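Local structure of uncharacterized protein (Proteus penneri, 3RD4) at residues 38-42 and 61-65. The protein is of unknown function, belongs to the DUF2500 family and folds mainly as an antiparallel beta-sheet protein that assembles with further copies of itself. Numbering follows the deposited sequence.
Sequences YQVTF and YQNIE
One face of the Tyr61 ring takes the side chain of Tyr38: Tyr38 CD1 sits 3.7 Å from Tyr61 CD2, above the plane and displaced toward the rim. Tyr38 CB comes in closer to the root of the ring, 3.5 Å from Tyr61 CD1. With centroids 5.3 Å apart and planes inclined at 48°, the two rings form an oblique aromatic pair, neither stacked nor T-shaped, and their side chains cross at about a right angle. At the edge of the Tyr61 ring, in its plane, lies the carbonyl of Gln39, its O 3.8 Å from Tyr61 CE1. The Phe42 ring has Val40 CG2 over one face and Ile64 at its edge, where CZ of Phe42 approaches CD1 of Ile64 at 4.3 Å.

Ile64 uses both branches: CD1 reaches Phe42, while CG2, set anti to the backbone N by a chi1 of -63°, meets Val40 CG2 at 4.2 Å. No hydrogen bond joins the segments; the contact rests on the oblique ring pair and on apolar contacts of Val40, Phe42 and Ile64. A type I turn from Tyr61 to Ile64, closed by Ile64 N to Tyr61 O at 3.2 Å, brings both of its end residues against strand 34-44.

Lys14 makes a cation-pi contact with Tyr61 and a salt bridge with Glu65, which also pairs with Arg49 of a second subunit. The contact joins the end of helix 58-61 and the loop leading to strand 69-75 to strand 34-44, which runs between strands 50-56 and 4-20 of the antiparallel sheet; Ile64 also touches Ile56, and with Phe42 reaches Phe82 on strand 78-84.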
loop_
_atom_site.group_PDB
_atom_site.type_symbol
_atom_site.label_atom_id
_atom_site.label_comp_id
_atom_site.label_asym_id
_atom_site.label_seq_id
_atom_site.Cartn_x
_atom_site.Cartn_y
_atom_site.Cartn_z
ATOM N N TYR B 38 10.896 -10.468 2.765
ATOM C CA TYR B 38 11.011 -10.751 4.179
ATOM C C TYR B 38 10.970 -9.428 4.914
ATOM O O TYR B 38 11.999 -8.777 5.095
ATOM C CB TYR B 38 12.325 -11.474 4.404
ATOM C CG TYR B 38 12.410 -12.710 3.562
ATOM C CD1 TYR B 38 11.738 -13.871 3.936
ATOM C CD2 TYR B 38 13.152 -12.728 2.391
ATOM C CE1 TYR B 38 11.812 -15.025 3.165
ATOM C CE2 TYR B 38 13.231 -13.883 1.609
ATOM C CZ TYR B 38 12.560 -15.026 2.008
ATOM O OH TYR B 38 12.652 -16.182 1.273
ATOM N N GLN B 39 9.784 -9.010 5.334
ATOM C CA GLN B 39 9.696 -7.729 6.019
ATOM C C GLN B 39 9.515 -7.830 7.512
ATOM O O GLN B 39 8.777 -8.673 8.008
ATOM C CB GLN B 39 8.554 -6.890 5.454
ATOM C CG GLN B 39 7.249 -7.141 6.147
ATOM C CD GLN B 39 6.214 -6.105 5.819
ATOM O OE1 GLN B 39 5.297 -5.885 6.595
ATOM N NE2 GLN B 39 6.344 -5.470 4.665
ATOM N N VAL B 40 10.207 -6.962 8.231
ATOM C CA VAL B 40 10.078 -6.927 9.676
ATOM C C VAL B 40 9.806 -5.487 10.084
ATOM O O VAL B 40 10.366 -4.552 9.519
ATOM C CB VAL B 40 11.346 -7.509 10.415
ATOM C CG1 VAL B 40 12.589 -7.309 9.612
ATOM C CG2 VAL B 40 11.509 -6.840 11.757
ATOM N N THR B 41 8.902 -5.309 11.034
ATOM C CA THR B 41 8.561 -3.969 11.493
ATOM C C THR B 41 9.338 -3.580 12.757
ATOM O O THR B 41 9.163 -4.186 13.819
ATOM C CB THR B 41 7.050 -3.861 11.772
ATOM O OG1 THR B 41 6.326 -4.158 10.574
ATOM C CG2 THR B 41 6.692 -2.460 12.220
ATOM N N PHE B 42 10.196 -2.570 12.632
ATOM C CA PHE B 42 10.992 -2.074 13.750
ATOM C C PHE B 42 10.354 -0.810 14.317
ATOM O O PHE B 42 9.942 0.068 13.558
ATOM C CB PHE B 42 12.404 -1.731 13.287
ATOM C CG PHE B 42 13.170 -2.902 12.763
ATOM C CD1 PHE B 42 13.242 -3.144 11.400
ATOM C CD2 PHE B 42 13.815 -3.766 13.629
ATOM C CE1 PHE B 42 13.943 -4.228 10.912
ATOM C CE2 PHE B 42 14.517 -4.852 13.148
ATOM C CZ PHE B 42 14.582 -5.082 11.786
ATOM N N TYR B 61 16.219 -12.175 8.211
ATOM C CA TYR B 61 14.837 -12.393 8.625
ATOM C C TYR B 61 14.771 -13.606 9.548
ATOM O O TYR B 61 14.129 -13.578 10.591
ATOM C CB TYR B 61 13.988 -12.628 7.369
ATOM C CG TYR B 61 12.529 -12.927 7.610
ATOM C CD1 TYR B 61 11.614 -11.900 7.823
ATOM C CD2 TYR B 61 12.068 -14.245 7.638
ATOM C CE1 TYR B 61 10.271 -12.176 8.064
ATOM C CE2 TYR B 61 10.733 -14.536 7.872
ATOM C CZ TYR B 61 9.836 -13.498 8.085
ATOM O OH TYR B 61 8.505 -13.781 8.304
ATOM N N GLN B 62 15.463 -14.665 9.149
ATOM C CA GLN B 62 15.511 -15.921 9.898
ATOM C C GLN B 62 16.102 -15.804 11.294
ATOM O O GLN B 62 15.959 -16.713 12.110
ATOM C CB GLN B 62 16.342 -16.952 9.134
ATOM C CG GLN B 62 15.904 -17.221 7.703
ATOM C CD GLN B 62 15.760 -18.699 7.413
ATOM O OE1 GLN B 62 14.750 -19.312 7.765
ATOM N NE2 GLN B 62 16.774 -19.284 6.783
ATOM N N ASN B 63 16.788 -14.701 11.561
ATOM C CA ASN B 63 17.414 -14.517 12.857
ATOM C C ASN B 63 16.855 -13.356 13.649
ATOM O O ASN B 63 17.461 -12.929 14.632
ATOM C CB ASN B 63 18.918 -14.338 12.675
ATOM C CG ASN B 63 19.636 -15.653 12.557
ATOM O OD1 ASN B 63 19.648 -16.444 13.495
ATOM N ND2 ASN B 63 20.235 -15.904 11.401
ATOM N N ILE B 64 15.705 -12.843 13.225
ATOM C CA ILE B 64 15.075 -11.722 13.916
ATOM C C ILE B 64 13.674 -12.090 14.376
ATOM O O ILE B 64 12.794 -12.361 13.564
ATOM C CB ILE B 64 14.982 -10.482 13.005
ATOM C CG1 ILE B 64 16.381 -10.005 12.642
ATOM C CG2 ILE B 64 14.220 -9.376 13.703
ATOM C CD1 ILE B 64 16.401 -9.010 11.511
ATOM N N GLU B 65 13.467 -12.110 15.688
ATOM C CA GLU B 65 12.159 -12.431 16.220
ATOM C C GLU B 65 11.546 -11.228 16.880
ATOM O O GLU B 65 12.248 -10.312 17.278
ATOM C CB GLU B 65 12.252 -13.577 17.222
ATOM C CG GLU B 65 12.162 -14.941 16.566
ATOM C CD GLU B 65 10.951 -15.052 15.641
ATOM O OE1 GLU B 65 9.809 -14.844 16.109
ATOM O OE2 GLU B 65 11.141 -15.346 14.442
#